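Local coordinates for protein N-terminal acetyltransferase B complex subunit NAT3 (Candida albicans, PDB 5K04) that catalyses transfer of an acetyl group from acetyl-coenzyme A to the N-terminal amino acid of proteins, as a subunit of the NatB acetyltransferase complex, at residues K5-M9 against E10-E14; C94-L97 against E98-Q102; L111-K114 against V115-L119. All blocks are in the same frame, centred on the assembly; numbering follows the deposited sequence.

Contact 1 of 3, residues K5-M9 against E10-E14; sequences KPFQM and EDLFE
Q8 and D11 grip each other in a local turn where the chain leaves strand 3-6 and winds into a 3-10 segment. Two hydrogen bonds join them: Q8 N reaches D11 OD2 at 2.9 Å and nearly straight (167°), meeting the oxygen on its anti side but tilted out of the carboxylate plane, while D11 N returns to Q8 O at 2.9 Å from above the carbonyl plane. With CG beside its own backbone N (chi1 -73°), the D11 carboxylate points back to the Q8 N-H, three residues earlier, a span that a short acid can bridge. Its other oxygen, OD1, forms a salt bridge with K45, so each carboxylate oxygen has a partner of its own. The 3-10 backbone sets D11 CB over one face of the F7 ring, 4.0 Å from its centroid, as a CH-pi contact; L12 CD2 meets the ring edge at CZ (4.0 Å). On the next step L12 N bonds to M9 O at 3.0 Å, and M9 CE lies alongside L12 CD1 at 3.7 Å, flexible and branched apolar chains pointing the same way. E10 forms a salt bridge with R501 of the partner subunit, while F7 stacks with F43 of strand 43-48 and M9 and L12 pack on helix 29-38.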
ATOM      1  N   LYS B   5      14.255   9.155  11.177  1.00 41.30           N
ATOM      2  CA  LYS B   5      14.426   9.290   9.741  1.00 37.83           C
ATOM      3  C   LYS B   5      13.301  10.131   9.146  1.00 39.35           C
ATOM      4  O   LYS B   5      12.184  10.173   9.676  1.00 24.11           O
ATOM      5  CB  LYS B   5      14.458   7.934   9.017  1.00 30.23           C
ATOM      6  CG  LYS B   5      15.416   6.882   9.571  1.00 34.53           C
ATOM      7  CD  LYS B   5      16.884   7.271   9.484  1.00 41.33           C
ATOM      8  CE  LYS B   5      17.722   6.223  10.221  1.00 37.91           C
ATOM      9  NZ  LYS B   5      19.169   6.611  10.404  1.00 48.02           N
ATOM     10  N   PRO B   6      13.575  10.807   8.033  1.00 40.74           N
ATOM     11  CA  PRO B   6      12.514  11.530   7.346  1.00 35.80           C
ATOM     12  C   PRO B   6      11.483  10.565   6.806  1.00 40.95           C
ATOM     13  O   PRO B   6      11.810   9.482   6.308  1.00 23.85           O
ATOM     14  CB  PRO B   6      13.246  12.251   6.213  1.00 31.24           C
ATOM     15  CG  PRO B   6      14.677  12.285   6.643  1.00 36.40           C
ATOM     16  CD  PRO B   6      14.884  11.001   7.387  1.00 37.90           C
ATOM     17  N   PHE B   7      10.230  10.991   6.899  1.00 37.63           N
ATOM     18  CA  PHE B   7       9.119  10.218   6.398  1.00 37.72           C
ATOM     19  C   PHE B   7       9.021  10.391   4.887  1.00 39.76           C
ATOM     20  O   PHE B   7       9.259  11.481   4.348  1.00 28.27           O
ATOM     21  CB  PHE B   7       7.839  10.669   7.097  1.00 37.26           C
ATOM     22  CG  PHE B   7       6.667   9.774   6.872  1.00 40.88           C
ATOM     23  CD1 PHE B   7       5.842   9.964   5.779  1.00 35.27           C
ATOM     24  CD2 PHE B   7       6.357   8.762   7.778  1.00 37.36           C
ATOM     25  CE1 PHE B   7       4.726   9.159   5.574  1.00 37.73           C
ATOM     26  CE2 PHE B   7       5.246   7.955   7.576  1.00 45.24           C
ATOM     27  CZ  PHE B   7       4.431   8.150   6.464  1.00 43.00           C
ATOM     28  N   GLN B   8       8.700   9.298   4.209  1.00 43.65           N
ATOM     29  CA  GLN B   8       8.482   9.292   2.776  1.00 39.71           C
ATOM     30  C   GLN B   8       7.149   8.617   2.502  1.00 43.78           C
ATOM     31  O   GLN B   8       6.725   7.723   3.239  1.00 30.68           O
ATOM     32  CB  GLN B   8       9.621   8.564   2.021  1.00 35.95           C
ATOM     33  CG  GLN B   8      11.024   9.132   2.269  1.00 32.82           C
ATOM     34  CD  GLN B   8      11.304  10.399   1.462  1.00 38.16           C
ATOM     35  OE1 GLN B   8      10.540  10.760   0.560  1.00 21.98           O
ATOM     36  NE2 GLN B   8      12.416  11.072   1.778  1.00 41.56           N
ATOM     37  N   MET B   9       6.511   9.056   1.414  1.00 47.40           N
ATOM     38  CA  MET B   9       5.179   8.602   1.032  1.00 38.33           C
ATOM     39  C   MET B   9       5.032   7.084   1.057  1.00 41.62           C
ATOM     40  O   MET B   9       3.996   6.560   1.482  1.00 27.74           O
ATOM     41  CB  MET B   9       4.865   9.131  -0.368  1.00 42.64           C
ATOM     42  CG  MET B   9       3.465   9.632  -0.488  1.00 42.08           C
ATOM     43  SD  MET B   9       3.032  10.565   0.935  1.00 22.03           S
ATOM     44  CE  MET B   9       1.362  10.565   0.610  1.00 32.76           C
ATOM     45  N   GLU B  10       6.040   6.356   0.560  1.00 44.41           N
ATOM     46  CA  GLU B  10       5.902   4.905   0.456  1.00 37.72           C
ATOM     47  C   GLU B  10       5.908   4.209   1.813  1.00 34.28           C
ATOM     48  O   GLU B  10       5.471   3.051   1.893  1.00 27.21           O
ATOM     49  CB  GLU B  10       6.992   4.332  -0.443  1.00 34.79           C
ATOM     50  CG  GLU B  10       6.708   4.529  -1.923  1.00 38.66           C
ATOM     51  CD  GLU B  10       7.928   4.265  -2.769  1.00 42.61           C
ATOM     52  OE1 GLU B  10       8.854   5.098  -2.699  1.00 35.16           O
ATOM     53  OE2 GLU B  10       7.976   3.226  -3.481  1.00 38.23           O
ATOM     54  N   ASP B  11       6.357   4.895   2.877  1.00 39.34           N
ATOM     55  CA  ASP B  11       6.193   4.382   4.237  1.00 34.62           C
ATOM     56  C   ASP B  11       4.733   4.057   4.532  1.00 35.31           C
ATOM     57  O   ASP B  11       4.441   3.210   5.384  1.00 22.31           O
ATOM     58  CB  ASP B  11       6.702   5.399   5.279  1.00 31.86           C
ATOM     59  CG  ASP B  11       8.232   5.518   5.323  1.00 35.00           C
ATOM     60  OD1 ASP B  11       8.931   4.472   5.264  1.00 37.07           O
ATOM     61  OD2 ASP B  11       8.740   6.661   5.429  1.00 26.34           O
ATOM     62  N   LEU B  12       3.801   4.740   3.861  1.00 39.08           N
ATOM     63  CA  LEU B  12       2.380   4.470   4.089  1.00 40.00           C
ATOM     64  C   LEU B  12       2.025   3.008   3.837  1.00 39.72           C
ATOM     65  O   LEU B  12       1.054   2.496   4.405  1.00 25.90           O
ATOM     66  CB  LEU B  12       1.526   5.365   3.195  1.00 34.41           C
ATOM     67  CG  LEU B  12       1.444   6.819   3.657  1.00 41.62           C
ATOM     68  CD1 LEU B  12       0.584   7.656   2.716  1.00 47.47           C
ATOM     69  CD2 LEU B  12       0.908   6.871   5.073  1.00 46.41           C
ATOM     70  N   PHE B  13       2.779   2.327   2.971  1.00 46.68           N
ATOM     71  CA  PHE B  13       2.481   0.938   2.642  1.00 47.30           C
ATOM     72  C   PHE B  13       2.886  -0.024   3.756  1.00 48.23           C
ATOM     73  O   PHE B  13       2.454  -1.185   3.744  1.00 35.80           O
ATOM     74  CB  PHE B  13       3.194   0.540   1.347  1.00 45.74           C
ATOM     75  CG  PHE B  13       2.645   1.209   0.097  1.00 44.44           C
ATOM     76  CD1 PHE B  13       1.309   1.065  -0.266  1.00 41.34           C
ATOM     77  CD2 PHE B  13       3.480   1.946  -0.735  1.00 33.91           C
ATOM     78  CE1 PHE B  13       0.815   1.655  -1.435  1.00 39.75           C
ATOM     79  CE2 PHE B  13       2.995   2.540  -1.898  1.00 38.91           C
ATOM     80  CZ  PHE B  13       1.661   2.396  -2.253  1.00 36.26           C
ATOM     81  N   GLU B  14       3.701   0.427   4.715  1.00 48.36           N
ATOM     82  CA  GLU B  14       4.295  -0.458   5.713  1.00 48.45           C
ATOM     83  C   GLU B  14       3.940  -0.041   7.135  1.00 40.28           C
ATOM     84  O   GLU B  14       4.582  -0.482   8.091  1.00 33.45           O
ATOM     85  CB  GLU B  14       5.808  -0.517   5.507  1.00 41.34           C
ATOM     86  CG  GLU B  14       6.176  -1.270   4.224  1.00 56.62           C
ATOM     87  CD  GLU B  14       7.622  -1.088   3.815  1.00 70.52           C
ATOM     88  OE1 GLU B  14       8.329  -0.281   4.453  1.00 74.33           O
ATOM     89  OE2 GLU B  14       8.052  -1.750   2.851  1.00 71.42           O
TER

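Contact 2 of 3, residues C94-L97 against E98-Q102; sequences CLEL and ENLTQ
E98, L97 and E96 carry this local contact, at the turn where the chain passes from helix 89-96 toward helix 101-104. Three backbone bonds, each spanning three residues, set the frame: E98 N to L95 O at 3.1 Å, N99 N to E96 O and L100 N to L97 O, the last two at 3.0 Å. In each the donor stands well above the carbonyl plane.

E98 follows the chain back over the turn. Its CB lies 3.4 Å from L95 O, and the extended side chain carries OE2 to L95 CD2, also 3.4 Å away. The carboxylate's polar partner is K161, to which OE2 forms a salt bridge; the leucine methyl merely packs beside it, and the methylenes of glutamate give the reach.

E96 folds the other way. With CG opposite the backbone N (chi1 166°) and a kink at chi2 (68°), its carboxylate swings across N99, whose ND2 donates to OE2 at 3.0 Å. The amide comes from above the carboxylate plane, the two groups standing almost perpendicular (85°), and ND2 also donates to K244 O of the partner subunit. E96 OE1 approaches L100 CD2 at 3.7 Å.

L97 is buried, its branched end directed to the sheet, with CD2 loosely beside L100 CD1 (4.4 Å). An apolar residue fits there: L97 packs on Y44 of strand 43-48, M58 and A60 of strand 53-65 and I75 of strand 70-80, while L100 joins it on Y44, so the turn lies against three neighbouring strands.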
ATOM      1  N   CYS B  94       8.022  14.064  20.253  1.00 45.55           N
ATOM      2  CA  CYS B  94       7.544  15.413  20.543  1.00 45.11           C
ATOM      3  C   CYS B  94       8.707  16.354  20.876  1.00 43.29           C
ATOM      4  O   CYS B  94       8.739  17.504  20.415  1.00 30.01           O
ATOM      5  CB  CYS B  94       6.501  15.362  21.680  1.00 29.98           C
ATOM      6  SG  CYS B  94       5.002  14.454  21.365  1.00 24.88           S
ATOM      7  N   LEU B  95       9.700  15.865  21.631  1.00 48.15           N
ATOM      8  CA  LEU B  95      10.837  16.698  22.024  1.00 42.72           C
ATOM      9  C   LEU B  95      11.777  17.014  20.853  1.00 41.70           C
ATOM     10  O   LEU B  95      12.405  18.076  20.836  1.00 33.75           O
ATOM     11  CB  LEU B  95      11.597  16.007  23.145  1.00 39.55           C
ATOM     12  CG  LEU B  95      10.979  16.085  24.537  1.00 46.88           C
ATOM     13  CD1 LEU B  95      11.919  15.431  25.551  1.00 38.97           C
ATOM     14  CD2 LEU B  95      10.696  17.537  24.920  1.00 50.40           C
ATOM     15  N   GLU B  96      11.877  16.117  19.869  1.00 43.53           N
ATOM     16  CA  GLU B  96      12.710  16.354  18.689  1.00 44.27           C
ATOM     17  C   GLU B  96      12.261  17.585  17.890  1.00 44.36           C
ATOM     18  O   GLU B  96      13.077  18.206  17.201  1.00 27.73           O
ATOM     19  CB  GLU B  96      12.692  15.102  17.801  1.00 35.40           C
ATOM     20  CG  GLU B  96      13.229  15.274  16.371  1.00 44.56           C
ATOM     21  CD  GLU B  96      14.730  15.549  16.283  1.00 45.60           C
ATOM     22  OE1 GLU B  96      15.200  15.872  15.166  1.00 42.07           O
ATOM     23  OE2 GLU B  96      15.443  15.436  17.308  1.00 38.18           O
ATOM     24  N   LEU B  97      10.968  17.934  17.947  1.00 47.49           N
ATOM     25  CA  LEU B  97      10.492  19.159  17.306  1.00 45.03           C
ATOM     26  C   LEU B  97      11.287  20.372  17.775  1.00 41.90           C
ATOM     27  O   LEU B  97      11.640  21.245  16.975  1.00 34.50           O
ATOM     28  CB  LEU B  97       9.008  19.361  17.606  1.00 42.47           C
ATOM     29  CG  LEU B  97       8.046  18.414  16.899  1.00 47.69           C
ATOM     30  CD1 LEU B  97       6.652  18.528  17.491  1.00 44.59           C
ATOM     31  CD2 LEU B  97       8.015  18.740  15.430  1.00 38.49           C
ATOM     32  N   GLU B  98      11.594  20.429  19.072  1.00 42.51           N
ATOM     33  CA  GLU B  98      12.263  21.575  19.663  1.00 41.69           C
ATOM     34  C   GLU B  98      13.703  21.715  19.184  1.00 45.93           C
ATOM     35  O   GLU B  98      14.311  22.764  19.417  1.00 39.44           O
ATOM     36  CB  GLU B  98      12.178  21.456  21.194  1.00 35.91           C
ATOM     37  CG  GLU B  98      10.725  21.328  21.700  1.00 41.50           C
ATOM     38  CD  GLU B  98      10.614  21.061  23.207  1.00 44.60           C
ATOM     39  OE1 GLU B  98      11.569  21.377  23.955  1.00 40.31           O
ATOM     40  OE2 GLU B  98       9.566  20.533  23.644  1.00 31.82           O
ATOM     41  N   ASN B  99      14.253  20.683  18.521  1.00 49.77           N
ATOM     42  CA  ASN B  99      15.575  20.720  17.896  1.00 47.58           C
ATOM     43  C   ASN B  99      15.575  21.297  16.485  1.00 47.52           C
ATOM     44  O   ASN B  99      16.641  21.690  15.991  1.00 39.31           O
ATOM     45  CB  ASN B  99      16.164  19.308  17.829  1.00 41.19           C
ATOM     46  CG  ASN B  99      16.479  18.741  19.202  1.00 46.78           C
ATOM     47  OD1 ASN B  99      16.585  19.484  20.191  1.00 31.92           O
ATOM     48  ND2 ASN B  99      16.646  17.419  19.270  1.00 47.53           N
ATOM     49  N   LEU B 100      14.423  21.327  15.819  1.00 51.65           N
ATOM     50  CA  LEU B 100      14.336  21.799  14.444  1.00 51.54           C
ATOM     51  C   LEU B 100      14.277  23.323  14.411  1.00 45.42           C
ATOM     52  O   LEU B 100      13.525  23.941  15.175  1.00 36.95           O
ATOM     53  CB  LEU B 100      13.115  21.185  13.771  1.00 44.37           C
ATOM     54  CG  LEU B 100      13.069  19.667  13.981  1.00 47.66           C
ATOM     55  CD1 LEU B 100      11.856  19.016  13.303  1.00 48.36           C
ATOM     56  CD2 LEU B 100      14.357  19.015  13.497  1.00 44.75           C
ATOM     57  N   THR B 101      15.097  23.929  13.547  1.00 52.52           N
ATOM     58  CA  THR B 101      15.256  25.382  13.584  1.00 61.74           C
ATOM     59  C   THR B 101      13.996  26.086  13.113  1.00 51.44           C
ATOM     60  O   THR B 101      13.698  27.203  13.556  1.00 49.85           O
ATOM     61  CB  THR B 101      16.455  25.820  12.736  1.00 66.60           C
ATOM     62  OG1 THR B 101      16.273  25.390  11.381  1.00 68.64           O
ATOM     63  CG2 THR B 101      17.746  25.229  13.283  1.00 66.70           C
ATOM     64  N   GLN B 102      13.261  25.445  12.210  1.00 44.52           N
ATOM     65  CA  GLN B 102      11.962  25.937  11.777  1.00 45.50           C
ATOM     66  C   GLN B 102      10.994  26.049  12.957  1.00 45.66           C
ATOM     67  O   GLN B 102      10.224  27.014  13.047  1.00 30.07           O
ATOM     68  CB  GLN B 102      11.460  24.994  10.685  1.00 50.01           C
ATOM     69  CG  GLN B 102      10.013  25.069  10.298  1.00 54.79           C
ATOM     70  CD  GLN B 102       9.736  24.198   9.072  1.00 52.80           C
ATOM     71  OE1 GLN B 102      10.436  23.211   8.826  1.00 41.26           O
ATOM     72  NE2 GLN B 102       8.737  24.584   8.281  1.00 54.83           N
TER

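Contact 3 of 3, residues L111-K114 against V115-L119; sequences LFVK and VTNTL. With COA (coenzyme A), chain D.
K114 and N117 form the two ends of a type I beta turn that carries the chain off strand 108-114, closed by N117 N to K114 O at 2.9 Å with the donor above the carbonyl plane. N117 is then the centre of an inverse gamma turn, T118 N making a weak bond to T116 O, and it holds the N-cap position of helix 118-126.

The side chain of N117 lies across V113 at about a right angle. With CG opposite its backbone N (chi1 -176°), the amide lies against V113 CG1, which touches N117 CB at 3.7 Å and N117 ND2 at 3.7 Å, a compact branched residue packing against the aliphatic root and the amide. OD1 accepts from G120 N in the first turn of the helix, which fixes the group's rotation; ND2 donates to a water at 3.2 Å, and K114 N donates to the same water at 3.0 Å. An asparagine suits the place, offering an acceptor to the helix N terminus and a donor to the water. K114 itself turns its tail away, NZ binding V154 O and D152 O.

ND2 also lies 3.5 Å from S1P of coenzyme A, and L119 sets CD2 against the adenine, 3.6 Å from C6A. N117 and L119 thus line the coenzyme A pocket, in the strand-turn-helix that forms part of the cofactor site of the GNAT fold.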
ATOM      1  N   LEU B 111      -1.207  21.862  20.494  1.00 46.30           N
ATOM      2  CA  LEU B 111      -1.767  20.565  20.161  1.00 39.95           C
ATOM      3  C   LEU B 111      -3.153  20.492  20.769  1.00 41.52           C
ATOM      4  O   LEU B 111      -3.485  21.227  21.704  1.00 26.41           O
ATOM      5  CB  LEU B 111      -0.909  19.418  20.696  1.00 40.18           C
ATOM      6  CG  LEU B 111      -0.722  19.507  22.214  1.00 47.17           C
ATOM      7  CD1 LEU B 111      -1.740  18.662  22.999  1.00 41.64           C
ATOM      8  CD2 LEU B 111       0.677  19.146  22.612  1.00 50.63           C
ATOM      9  N   PHE B 112      -3.939  19.559  20.259  1.00 45.48           N
ATOM     10  CA  PHE B 112      -5.273  19.293  20.767  1.00 40.57           C
ATOM     11  C   PHE B 112      -5.286  17.917  21.401  1.00 40.79           C
ATOM     12  O   PHE B 112      -4.848  16.945  20.784  1.00 36.04           O
ATOM     13  CB  PHE B 112      -6.320  19.355  19.657  1.00 41.33           C
ATOM     14  CG  PHE B 112      -6.456  20.716  19.016  1.00 46.83           C
ATOM     15  CD1 PHE B 112      -6.589  21.861  19.786  1.00 51.16           C
ATOM     16  CD2 PHE B 112      -6.473  20.840  17.644  1.00 43.52           C
ATOM     17  CE1 PHE B 112      -6.728  23.096  19.206  1.00 51.44           C
ATOM     18  CE2 PHE B 112      -6.616  22.078  17.046  1.00 52.06           C
ATOM     19  CZ  PHE B 112      -6.740  23.213  17.835  1.00 57.32           C
ATOM     20  N   VAL B 113      -5.788  17.847  22.632  1.00 46.43           N
ATOM     21  CA  VAL B 113      -6.077  16.595  23.320  1.00 50.00           C
ATOM     22  C   VAL B 113      -7.544  16.622  23.724  1.00 47.00           C
ATOM     23  O   VAL B 113      -8.033  17.634  24.241  1.00 42.55           O
ATOM     24  CB  VAL B 113      -5.165  16.390  24.552  1.00 58.63           C
ATOM     25  CG1 VAL B 113      -5.626  15.218  25.373  1.00 56.33           C
ATOM     26  CG2 VAL B 113      -3.750  16.124  24.104  1.00 64.70           C
ATOM     27  N   LYS B 114      -8.249  15.524  23.474  1.00 47.34           N
ATOM     28  CA  LYS B 114      -9.642  15.458  23.889  1.00 51.83           C
ATOM     29  C   LYS B 114      -9.733  15.551  25.406  1.00 50.75           C
ATOM     30  O   LYS B 114      -8.847  15.098  26.132  1.00 41.93           O
ATOM     31  CB  LYS B 114     -10.303  14.173  23.388  1.00 53.21           C
ATOM     32  CG  LYS B 114     -10.486  14.098  21.866  1.00 57.69           C
ATOM     33  CD  LYS B 114     -11.245  15.313  21.345  1.00 62.49           C
ATOM     34  CE  LYS B 114     -11.648  15.154  19.887  1.00 64.35           C
ATOM     35  NZ  LYS B 114     -12.232  16.427  19.361  1.00 70.02           N
ATOM     36  N   VAL B 115     -10.816  16.175  25.875  1.00 58.43           N
ATOM     37  CA  VAL B 115     -11.030  16.431  27.301  1.00 54.20           C
ATOM     38  C   VAL B 115     -11.066  15.131  28.104  1.00 54.47           C
ATOM     39  O   VAL B 115     -10.706  15.109  29.290  1.00 48.42           O
ATOM     40  CB  VAL B 115     -12.325  17.263  27.462  1.00 60.39           C
ATOM     41  CG1 VAL B 115     -12.907  17.122  28.851  1.00 77.73           C
ATOM     42  CG2 VAL B 115     -12.046  18.753  27.137  1.00 52.20           C
ATOM     43  N   THR B 116     -11.475  14.031  27.472  1.00 53.08           N
ATOM     44  CA  THR B 116     -11.561  12.727  28.113  1.00 54.70           C
ATOM     45  C   THR B 116     -10.243  11.974  28.096  1.00 48.20           C
ATOM     46  O   THR B 116     -10.141  10.907  28.707  1.00 44.46           O
ATOM     47  CB  THR B 116     -12.622  11.885  27.415  1.00 53.56           C
ATOM     48  OG1 THR B 116     -12.440  11.988  25.997  1.00 45.36           O
ATOM     49  CG2 THR B 116     -14.011  12.372  27.792  1.00 54.95           C
ATOM     50  N   ASN B 117      -9.238  12.506  27.414  1.00 45.93           N
ATOM     51  CA  ASN B 117      -7.960  11.823  27.256  1.00 48.26           C
ATOM     52  C   ASN B 117      -6.990  12.311  28.332  1.00 48.11           C
ATOM     53  O   ASN B 117      -6.052  13.075  28.086  1.00 42.26           O
ATOM     54  CB  ASN B 117      -7.413  12.052  25.858  1.00 45.17           C
ATOM     55  CG  ASN B 117      -6.138  11.294  25.621  1.00 48.52           C
ATOM     56  OD1 ASN B 117      -5.731  10.455  26.449  1.00 32.58           O
ATOM     57  ND2 ASN B 117      -5.482  11.588  24.496  1.00 46.81           N
ATOM     58  N   THR B 118      -7.263  11.857  29.556  1.00 50.50           N
ATOM     59  CA  THR B 118      -6.422  12.202  30.696  1.00 56.05           C
ATOM     60  C   THR B 118      -5.003  11.668  30.519  1.00 55.74           C
ATOM     61  O   THR B 118      -4.036  12.260  31.015  1.00 47.79           O
ATOM     62  CB  THR B 118      -7.077  11.664  31.973  1.00 51.66           C
ATOM     63  OG1 THR B 118      -7.125  10.241  31.917  1.00 48.47           O
ATOM     64  CG2 THR B 118      -8.506  12.171  32.066  1.00 57.35           C
ATOM     65  N   LEU B 119      -4.872  10.561  29.798  1.00 60.31           N
ATOM     66  CA  LEU B 119      -3.567  10.011  29.455  1.00 57.54           C
ATOM     67  C   LEU B 119      -2.735  11.005  28.652  1.00 49.58           C
ATOM     68  O   LEU B 119      -1.573  11.277  28.975  1.00 37.32           O
ATOM     69  CB  LEU B 119      -3.777   8.738  28.642  1.00 69.32           C
ATOM     70  CG  LEU B 119      -2.523   7.926  28.479  1.00 79.69           C
ATOM     71  CD1 LEU B 119      -2.132   7.639  29.896  1.00 87.97           C
ATOM     72  CD2 LEU B 119      -2.808   6.669  27.695  1.00 80.76           C
TER
HETATM   73  N1A COA D 202      -1.313   4.034  30.347  1.00 77.18           N
HETATM   74  C2A COA D 202      -1.104   4.881  31.564  1.00 82.88           C
HETATM   75  N3A COA D 202      -0.128   6.001  31.234  1.00 91.95           N
HETATM   76  C4A COA D 202       0.604   6.208  29.966  1.00 83.89           C
HETATM   77  C5A COA D 202       0.417   5.193  28.728  1.00 83.93           C
HETATM   78  C6A COA D 202      -0.673   4.074  28.970  1.00 79.97           C
HETATM   79  N6A COA D 202      -1.093   3.148  27.973  1.00 84.72           N
HETATM   80  N7A COA D 202       1.153   5.703  27.459  1.00 88.51           N
HETATM   81  C8A COA D 202       1.851   7.090  27.702  1.00 83.02           C
HETATM   82  N9A COA D 202       1.382   7.286  29.259  1.00 72.76           N
HETATM   83  C1B COA D 202       1.699   8.737  29.919  1.00 66.11           C
HETATM   84  C2B COA D 202       2.287   8.717  31.365  1.00 63.07           C
HETATM   85  O2B COA D 202       1.655   9.183  32.559  1.00 59.37           O
HETATM   86  C3B COA D 202       3.711   8.840  30.871  1.00 55.30           C
HETATM   87  O3B COA D 202       4.974   8.803  31.544  1.00 40.88           O
HETATM   88  P3B COA D 202       5.991   7.788  32.323  1.00 29.07           P
HETATM   89  O7A COA D 202       7.252   7.730  31.480  1.00 36.21           O
HETATM   90  O8A COA D 202       6.280   8.503  33.649  1.00 40.27           O
HETATM   91  O9A COA D 202       5.272   6.464  32.433  1.00 25.88           O
HETATM   92  C4B COA D 202       3.607   9.488  29.388  1.00 46.32           C
HETATM   93  O4B COA D 202       2.223   9.625  28.867  1.00 55.68           O
HETATM   94  C5B COA D 202       4.833   9.371  28.403  1.00 46.73           C
HETATM   95  O5B COA D 202       5.203   8.151  27.752  1.00 28.45           O
HETATM   96  P1A COA D 202       5.980   7.564  26.463  1.00  8.41           P
HETATM   97  O1A COA D 202       6.686   8.701  25.823  1.00 14.90           O
HETATM   98  O2A COA D 202       6.853   6.431  26.912  1.00 22.31           O
HETATM   99  O3A COA D 202       4.827   7.018  25.557  1.00 15.92           O
HETATM  100  P2A COA D 202       4.559   5.992  24.342  1.00 11.63           P
HETATM  101  O4A COA D 202       4.142   4.686  24.953  1.00 24.89           O
HETATM  102  O5A COA D 202       5.697   5.996  23.445  1.00 15.74           O
HETATM  103  O6A COA D 202       3.251   6.660  23.690  1.00 16.65           O
HETATM  104  CBP COA D 202       0.764   7.304  23.000  1.00 47.53           C
HETATM  105  CCP COA D 202       2.048   7.338  24.079  1.00 30.50           C
HETATM  106  CDP COA D 202      -0.589   8.048  23.669  1.00 39.07           C
HETATM  107  CEP COA D 202       1.218   8.046  21.547  1.00 39.86           C
HETATM  108  CAP COA D 202       0.393   5.638  22.672  1.00 44.20           C
HETATM  109  OAP COA D 202       0.445   4.745  23.760  1.00 30.73           O
HETATM  110  C9P COA D 202      -0.474   5.418  21.331  1.00 50.73           C
HETATM  111  O9P COA D 202      -1.829   5.307  21.322  1.00 50.86           O
HETATM  112  N8P COA D 202       0.163   5.934  20.049  1.00 47.18           N
HETATM  113  C7P COA D 202      -0.662   6.688  18.939  1.00 57.70           C
HETATM  114  C6P COA D 202      -2.184   6.964  19.226  1.00 64.99           C
HETATM  115  C5P COA D 202      -2.747   8.059  20.311  1.00 62.58           C
HETATM  116  O5P COA D 202      -3.568   7.745  21.320  1.00 67.23           O
HETATM  117  N4P COA D 202      -2.199   9.425  20.181  1.00 75.74           N
HETATM  118  C3P COA D 202      -1.355  10.481  20.697  1.00 68.80           C
HETATM  119  C2P COA D 202      -1.226  11.096  22.080  1.00 49.12           C
HETATM  120  S1P COA D 202      -2.468  12.103  22.834  1.00 21.15           S
HETATM  121  O   HOH W   1      -6.835  13.270  22.170  1.00 39.14           O

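Following the chain from its N terminus, the three contacts come in series, each closing a short turn of its own; none nests within or crosses another. Contact 1 turns the chain out of strand 3-6, outermost in this chain's sheet, toward helix 16-19, on the side that meets the partner subunit. Contact 2 carries the chain from helix 89-96 toward helix 101-104, against strands 43-48, 53-65 and 70-80. Helix 101-104 leads on to strand 108-114, where contact 3 takes over and passes the chain into helix 118-126 beside coenzyme A. Contacts 1 and 3 reach the same sheet on opposite sides of the chain's centre, their centres 27 Å apart. Contacts 2 and 3 come closer, about 7 Å between nearest atoms, without touching.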